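Local structure of Low density lipoprotein receptor adapter protein 1 (Rattus norvegicus, 3SO6) at residues 41-46 with 103-108. The protein acts as a clathrin-associated sorting adapter needed for efficient LDL receptor endocytosis in polarized cells, gripping the receptor's NPXY motif through its phosphotyrosine-binding (PTB/PID) domain. Residues are numbered along the deposited sequence; the frame is centred on the assembly and turned at random.
Sequences KKLQKV and AFLCTK
Val46 and Phe104 form the buried half of this contact. CG1 of Val46 lies at the edge of the Phe104 ring, near the ring plane, 4.1 Å from CE2, so the valine abuts the rim of the ring. With CG1 anti to the backbone N (chi1 169°), Val46 presents that methyl to the ring. Tyr10 meets the phenylalanine with the two ring planes at about 45°, while Leu8, Phe87 and Tyr89 also touch it. In the antiparallel sheet of this PTB domain, which has the pleckstrin-homology-like fold, strands 44-51 and 99-105 are not neighbours: strand 4-16 runs between them. The CA atoms of Val46 and Phe104 therefore stand 8.5 Å apart, no hydrogen bond joins the two segments, and side chains alone reach across the intervening strand. Val46 pairs through its backbone with Leu8 of that strand, and Ala103 with Leu11 and Gly12. The solvent side is formed by Leu43 and Leu105, both partly exposed. Their side chains approach at about a right angle and touch through single methyls, CD1 of Leu43 lying 3.9 Å from CD2 of Leu105; Leu43 also rests on Leu11.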
loop_
_atom_site.group_PDB
_atom_site.type_symbol
_atom_site.label_atom_id
_atom_site.label_comp_id
_atom_site.label_asym_id
_atom_site.label_seq_id
_atom_site.Cartn_x
_atom_site.Cartn_y
_atom_site.Cartn_z
ATOM N N LYS A 41 7.303 -19.201 9.142
ATOM C CA LYS A 41 6.331 -18.613 10.082
ATOM C C LYS A 41 5.041 -18.255 9.360
ATOM O O LYS A 41 5.072 -17.719 8.261
ATOM C CB LYS A 41 6.858 -17.282 10.655
ATOM C CG LYS A 41 8.154 -17.322 11.507
ATOM C CD LYS A 41 8.096 -18.307 12.635
ATOM C CE LYS A 41 9.482 -18.496 13.323
ATOM N N LYS A 42 3.914 -18.410 10.029
ATOM C CA LYS A 42 2.629 -17.905 9.538
ATOM C C LYS A 42 2.653 -16.375 9.501
ATOM O O LYS A 42 3.319 -15.731 10.332
ATOM C CB LYS A 42 1.487 -18.389 10.451
ATOM C CG LYS A 42 1.301 -19.909 10.404
ATOM C CD LYS A 42 1.179 -20.399 8.937
ATOM C CE LYS A 42 1.719 -21.800 8.728
ATOM N NZ LYS A 42 0.715 -22.833 9.060
ATOM N N LEU A 43 2.023 -15.800 8.506
ATOM C CA LEU A 43 1.995 -14.359 8.348
ATOM C C LEU A 43 1.116 -13.643 9.374
ATOM O O LEU A 43 0.074 -14.150 9.739
ATOM C CB LEU A 43 1.510 -14.017 6.918
ATOM C CG LEU A 43 2.349 -14.712 5.806
ATOM C CD1 LEU A 43 1.680 -14.365 4.442
ATOM C CD2 LEU A 43 3.789 -14.248 5.909
ATOM N N GLN A 44 1.501 -12.409 9.730
ATOM C CA GLN A 44 0.675 -11.543 10.623
ATOM C C GLN A 44 -0.582 -11.118 9.879
ATOM O O GLN A 44 -0.494 -10.610 8.769
ATOM C CB GLN A 44 1.524 -10.349 11.068
ATOM C CG GLN A 44 0.778 -9.343 12.001
ATOM C CD GLN A 44 1.537 -8.085 12.190
ATOM O OE1 GLN A 44 2.475 -7.817 11.450
ATOM N NE2 GLN A 44 1.110 -7.248 13.138
ATOM N N LYS A 45 -1.751 -11.267 10.519
ATOM C CA LYS A 45 -3.003 -10.815 9.956
ATOM C C LYS A 45 -3.101 -9.294 10.167
ATOM O O LYS A 45 -2.942 -8.797 11.304
ATOM C CB LYS A 45 -4.213 -11.533 10.619
ATOM C CG LYS A 45 -4.128 -13.032 10.304
ATOM C CD LYS A 45 -5.393 -13.813 10.733
ATOM C CE LYS A 45 -5.377 -15.308 10.302
ATOM N NZ LYS A 45 -4.141 -16.028 10.823
ATOM N N VAL A 46 -3.256 -8.571 9.076
ATOM C CA VAL A 46 -3.360 -7.148 9.167
ATOM C C VAL A 46 -4.604 -6.657 8.462
ATOM O O VAL A 46 -4.934 -7.171 7.383
ATOM C CB VAL A 46 -2.048 -6.480 8.613
ATOM C CG1 VAL A 46 -2.132 -4.956 8.406
ATOM C CG2 VAL A 46 -0.819 -6.897 9.449
ATOM N N ALA A 103 4.120 -5.281 1.201
ATOM C CA ALA A 103 3.343 -6.222 0.433
ATOM C C ALA A 103 2.416 -7.057 1.300
ATOM O O ALA A 103 2.784 -7.423 2.430
ATOM C CB ALA A 103 4.248 -7.114 -0.409
ATOM N N PHE A 104 1.217 -7.329 0.750
ATOM C CA PHE A 104 0.187 -8.026 1.462
ATOM C C PHE A 104 -0.353 -9.140 0.594
ATOM O O PHE A 104 -0.598 -8.977 -0.622
ATOM C CB PHE A 104 -0.978 -7.049 1.789
ATOM C CG PHE A 104 -0.505 -5.856 2.580
ATOM C CD1 PHE A 104 0.123 -4.782 1.954
ATOM C CD2 PHE A 104 -0.635 -5.853 4.018
ATOM C CE1 PHE A 104 0.612 -3.710 2.748
ATOM C CE2 PHE A 104 -0.145 -4.778 4.769
ATOM C CZ PHE A 104 0.497 -3.740 4.109
ATOM N N LEU A 105 -0.579 -10.295 1.213
ATOM C CA LEU A 105 -1.103 -11.454 0.516
ATOM C C LEU A 105 -2.644 -11.477 0.708
ATOM O O LEU A 105 -3.155 -11.351 1.854
ATOM C CB LEU A 105 -0.539 -12.714 1.139
ATOM C CG LEU A 105 -1.022 -13.993 0.463
ATOM C CD1 LEU A 105 -0.445 -14.211 -0.940
ATOM C CD2 LEU A 105 -0.510 -15.201 1.291
ATOM N N CYS A 106 -3.342 -11.571 -0.428
ATOM C CA CYS A 106 -4.797 -11.634 -0.461
ATOM C C CYS A 106 -5.151 -13.099 -0.697
ATOM O O CYS A 106 -4.355 -13.913 -1.173
ATOM C CB CYS A 106 -5.341 -10.743 -1.578
ATOM S SG CYS A 106 -4.733 -9.023 -1.435
ATOM N N THR A 107 -6.406 -13.430 -0.481
ATOM C CA THR A 107 -6.875 -14.795 -0.822
ATOM C C THR A 107 -6.910 -15.108 -2.283
ATOM O O THR A 107 -6.734 -16.311 -2.689
ATOM C CB THR A 107 -8.275 -15.082 -0.188
ATOM O OG1 THR A 107 -9.132 -13.984 -0.546
ATOM C CG2 THR A 107 -8.142 -15.034 1.307
ATOM N N LYS A 108 -7.177 -14.109 -3.095
ATOM C CA LYS A 108 -7.457 -14.298 -4.519
ATOM C C LYS A 108 -6.945 -13.083 -5.307
ATOM O O LYS A 108 -6.861 -11.988 -4.745
ATOM C CB LYS A 108 -8.991 -14.361 -4.744
ATOM C CG LYS A 108 -9.670 -15.681 -4.150
ATOM C CD LYS A 108 -11.120 -15.745 -4.601
ATOM C CE LYS A 108 -12.050 -16.540 -3.619
ATOM N NZ LYS A 108 -13.368 -16.845 -4.282
#